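Long-range contact in PKS (Streptomyces albus, PDB 4OQJ), which probably extends polyketide chains by decarboxylative Claisen condensation, as a ketosynthase domain of the oxazolomycin assembly line: residues Y230-H243 against D248-V260. Residues are numbered along the deposited sequence; the frame is centred on the assembly and turned at random.
Sequences YLHHEGMIFSPDGH and DAKAQGTVIGNGV
Phe-238 and Thr-254 form a single beta bridge. Thr-254 N donates to Ile-237 O, and Thr-254 O accepts from Ser-239 N, both at 2.8 Å, so Thr-254 is gripped at both its N and its O. Thr-254 O also lies at the edge of the Phe-238 ring, in its plane. CG of Phe-238 is anti to its carbonyl carbon (chi1 -57°), which brings CE1 to Ile-256 CD1 at 3.9 Å. The side chains of Ile-237 and Thr-254 lie alongside each other with the same heading. Next along the two chains, Pro-240 crosses the extended chain of Gln-252 at about a right angle, with Pro-240 CD 3.7 Å from Gln-252 CB. Gly-253 CA lies 3.1 Å from Ile-237 O, and its phi of 106° and psi of -166° suit glycine. Tyr-230 CE1 meets Val-255 CG1. Val-255 CG2 packs against Gly-242 O, though the modelled 2.9 Å is doubtfully short.

Further bonds lie within 230-243. Tyr-230 OH donates to Ser-239 O (2.7 Å). Asp-241 OD1 accepts from His-243 N in an Asx turn. His-243 ND1 is hydrogen-bonded to Glu-50 OE2.

The bridge pins together the long, mostly loop connection from strand 230-231 to strand 259-267 of the thiolase-fold ketosynthase.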
# COMPACT_ATOMS: atom_id res chain seq x y z
N TYR A 230 31.21 6.32 7.42
CA TYR A 230 30.83 6.65 6.05
C TYR A 230 31.69 7.77 5.53
O TYR A 230 32.23 8.58 6.30
CB TYR A 230 29.36 7.04 5.97
CG TYR A 230 29.00 8.26 6.79
CD1 TYR A 230 28.70 8.14 8.12
CD2 TYR A 230 28.94 9.52 6.21
CE1 TYR A 230 28.37 9.24 8.87
CE2 TYR A 230 28.61 10.63 6.97
CZ TYR A 230 28.32 10.48 8.29
OH TYR A 230 27.99 11.56 9.07
N LEU A 231 31.83 7.82 4.21
CA LEU A 231 32.60 8.87 3.57
C LEU A 231 31.68 10.05 3.30
O LEU A 231 30.53 9.87 2.86
CB LEU A 231 33.24 8.36 2.28
CG LEU A 231 34.42 9.16 1.74
CD1 LEU A 231 35.60 9.11 2.69
CD2 LEU A 231 34.81 8.61 0.38
N HIS A 232 32.15 11.24 3.63
CA HIS A 232 31.34 12.43 3.44
C HIS A 232 31.45 12.88 1.99
O HIS A 232 32.57 12.99 1.46
CB HIS A 232 31.77 13.55 4.40
CG HIS A 232 31.01 14.82 4.22
ND1 HIS A 232 31.54 15.94 3.62
CD2 HIS A 232 29.73 15.13 4.53
CE1 HIS A 232 30.63 16.89 3.59
NE2 HIS A 232 29.52 16.43 4.13
N HIS A 233 30.31 13.12 1.35
CA HIS A 233 30.25 13.69 -0.00
C HIS A 233 29.38 14.94 0.02
O HIS A 233 28.25 14.90 0.51
CB HIS A 233 29.67 12.71 -1.02
CG HIS A 233 30.35 11.37 -1.03
ND1 HIS A 233 31.50 11.13 -1.75
CD2 HIS A 233 30.02 10.20 -0.43
CE1 HIS A 233 31.86 9.87 -1.58
NE2 HIS A 233 30.98 9.28 -0.78
N GLU A 234 29.88 16.05 -0.53
CA GLU A 234 29.15 17.31 -0.45
C GLU A 234 27.82 17.29 -1.20
O GLU A 234 26.91 18.05 -0.87
CB GLU A 234 30.03 18.44 -0.98
CG GLU A 234 31.31 18.63 -0.17
CD GLU A 234 31.24 19.78 0.81
OE1 GLU A 234 30.60 20.81 0.50
OE2 GLU A 234 31.83 19.66 1.90
N GLY A 235 27.71 16.41 -2.19
CA GLY A 235 26.48 16.30 -2.96
C GLY A 235 25.43 15.40 -2.34
O GLY A 235 24.49 14.98 -3.02
N MSE A 236 25.57 15.10 -1.05
CA MSE A 236 24.66 14.17 -0.38
C MSE A 236 24.23 14.64 1.02
O MSE A 236 24.78 15.59 1.58
CB MSE A 236 25.31 12.78 -0.31
CG MSE A 236 25.59 12.18 -1.69
SE MSE A 236 24.78 10.42 -1.94
CE MSE A 236 26.11 9.38 -0.95
N ILE A 237 23.23 13.96 1.57
CA ILE A 237 22.48 14.45 2.72
C ILE A 237 23.23 14.29 4.05
O ILE A 237 22.76 14.74 5.09
CB ILE A 237 21.11 13.71 2.80
CG1 ILE A 237 20.16 14.39 3.80
CG2 ILE A 237 21.33 12.23 3.14
CD1 ILE A 237 18.84 13.67 3.99
N PHE A 238 24.40 13.66 4.01
CA PHE A 238 25.05 13.19 5.23
C PHE A 238 26.05 14.19 5.79
O PHE A 238 26.83 14.79 5.04
CB PHE A 238 25.75 11.85 4.98
CG PHE A 238 24.83 10.78 4.45
CD1 PHE A 238 23.64 10.50 5.11
CD2 PHE A 238 25.14 10.08 3.30
CE1 PHE A 238 22.78 9.52 4.63
CE2 PHE A 238 24.29 9.11 2.82
CZ PHE A 238 23.11 8.83 3.48
N SER A 239 26.03 14.36 7.10
CA SER A 239 26.82 15.41 7.72
C SER A 239 28.29 15.02 7.83
O SER A 239 28.61 13.83 7.81
CB SER A 239 26.27 15.75 9.10
OG SER A 239 26.69 14.81 10.05
N PRO A 240 29.17 16.02 7.95
CA PRO A 240 30.62 15.80 8.04
C PRO A 240 31.11 15.32 9.40
O PRO A 240 32.26 14.91 9.48
CB PRO A 240 31.21 17.19 7.74
CG PRO A 240 30.08 18.03 7.26
CD PRO A 240 28.86 17.46 7.88
N ASP A 241 30.26 15.39 10.43
CA ASP A 241 30.67 15.07 11.80
C ASP A 241 29.75 14.08 12.51
O ASP A 241 29.90 13.84 13.71
CB ASP A 241 30.75 16.35 12.62
CG ASP A 241 29.45 17.13 12.63
OD1 ASP A 241 28.41 16.62 12.13
OD2 ASP A 241 29.46 18.26 13.16
N GLY A 242 28.78 13.51 11.80
CA GLY A 242 27.87 12.55 12.40
C GLY A 242 26.77 13.17 13.26
O GLY A 242 25.95 12.46 13.84
N HIS A 243 26.76 14.49 13.35
CA HIS A 243 25.71 15.20 14.07
C HIS A 243 24.67 15.75 13.10
O HIS A 243 25.00 16.16 11.99
CB HIS A 243 26.30 16.35 14.90
CG HIS A 243 27.27 15.89 15.95
ND1 HIS A 243 26.86 15.27 17.11
CD2 HIS A 243 28.62 15.95 16.01
CE1 HIS A 243 27.92 14.97 17.84
NE2 HIS A 243 29.00 15.37 17.20
N ASP A 248 19.51 24.57 12.73
CA ASP A 248 20.63 25.38 13.22
C ASP A 248 21.38 26.03 12.07
O ASP A 248 21.33 25.56 10.93
CB ASP A 248 21.58 24.51 14.04
CG ASP A 248 22.69 25.30 14.70
OD1 ASP A 248 22.48 25.80 15.82
OD2 ASP A 248 23.79 25.42 14.11
N ALA A 249 22.10 27.10 12.37
CA ALA A 249 22.86 27.82 11.34
C ALA A 249 23.97 26.94 10.76
O ALA A 249 24.38 27.13 9.61
CB ALA A 249 23.44 29.11 11.91
N LYS A 250 24.44 25.99 11.56
CA LYS A 250 25.52 25.10 11.13
C LYS A 250 24.98 23.78 10.57
O LYS A 250 25.73 22.81 10.43
CB LYS A 250 26.48 24.83 12.30
CG LYS A 250 27.16 26.11 12.79
CD LYS A 250 27.98 25.91 14.05
CE LYS A 250 28.53 27.25 14.54
NZ LYS A 250 29.81 27.14 15.29
N ALA A 251 23.69 23.74 10.25
CA ALA A 251 23.09 22.54 9.65
C ALA A 251 23.89 22.09 8.44
O ALA A 251 24.10 22.86 7.51
CB ALA A 251 21.64 22.81 9.26
N GLN A 252 24.35 20.84 8.46
CA GLN A 252 25.09 20.27 7.34
C GLN A 252 24.69 18.83 7.03
O GLN A 252 25.49 18.06 6.52
CB GLN A 252 26.59 20.33 7.61
CG GLN A 252 27.22 21.68 7.43
CD GLN A 252 28.73 21.62 7.61
OE1 GLN A 252 29.24 21.35 8.71
NE2 GLN A 252 29.46 21.83 6.52
N GLY A 253 23.44 18.48 7.33
CA GLY A 253 22.95 17.15 7.01
C GLY A 253 22.80 16.23 8.20
O GLY A 253 22.84 16.65 9.36
N THR A 254 22.62 14.94 7.91
CA THR A 254 22.16 14.00 8.92
C THR A 254 23.05 12.77 8.88
O THR A 254 24.06 12.76 8.20
CB THR A 254 20.66 13.65 8.70
OG1 THR A 254 20.14 12.91 9.81
CG2 THR A 254 20.46 12.85 7.42
N VAL A 255 22.68 11.75 9.64
CA VAL A 255 23.37 10.46 9.65
C VAL A 255 22.33 9.40 9.44
O VAL A 255 21.28 9.43 10.08
CB VAL A 255 24.10 10.18 10.98
CG1 VAL A 255 24.95 8.92 10.86
CG2 VAL A 255 24.94 11.32 11.35
N ILE A 256 22.58 8.45 8.58
CA ILE A 256 21.67 7.37 8.38
C ILE A 256 21.62 6.53 9.62
O ILE A 256 22.62 6.30 10.21
CB ILE A 256 22.02 6.56 7.14
CG1 ILE A 256 20.75 6.04 6.53
CG2 ILE A 256 23.08 5.51 7.41
CD1 ILE A 256 19.93 7.19 6.06
N GLY A 257 20.46 6.12 10.03
CA GLY A 257 20.35 5.28 11.21
C GLY A 257 19.67 3.97 10.95
O GLY A 257 19.13 3.71 9.86
N ASN A 258 19.64 3.14 11.98
CA ASN A 258 19.07 1.81 11.89
C ASN A 258 18.03 1.62 12.96
O ASN A 258 18.26 1.98 14.11
CB ASN A 258 20.19 0.77 12.00
CG ASN A 258 21.23 0.94 10.91
OD1 ASN A 258 21.17 0.29 9.87
ND2 ASN A 258 22.17 1.81 11.14
N GLY A 259 16.88 1.07 12.59
CA GLY A 259 15.86 0.84 13.58
C GLY A 259 14.56 0.33 13.03
O GLY A 259 14.40 0.14 11.82
N VAL A 260 13.61 0.10 13.93
CA VAL A 260 12.35 -0.54 13.58
C VAL A 260 11.31 -0.06 14.56
O VAL A 260 11.62 0.13 15.74
CB VAL A 260 12.45 -2.09 13.61
CG1 VAL A 260 12.93 -2.58 14.97
CG2 VAL A 260 11.12 -2.73 13.29
O HOH W 1 27.16 18.04 4.24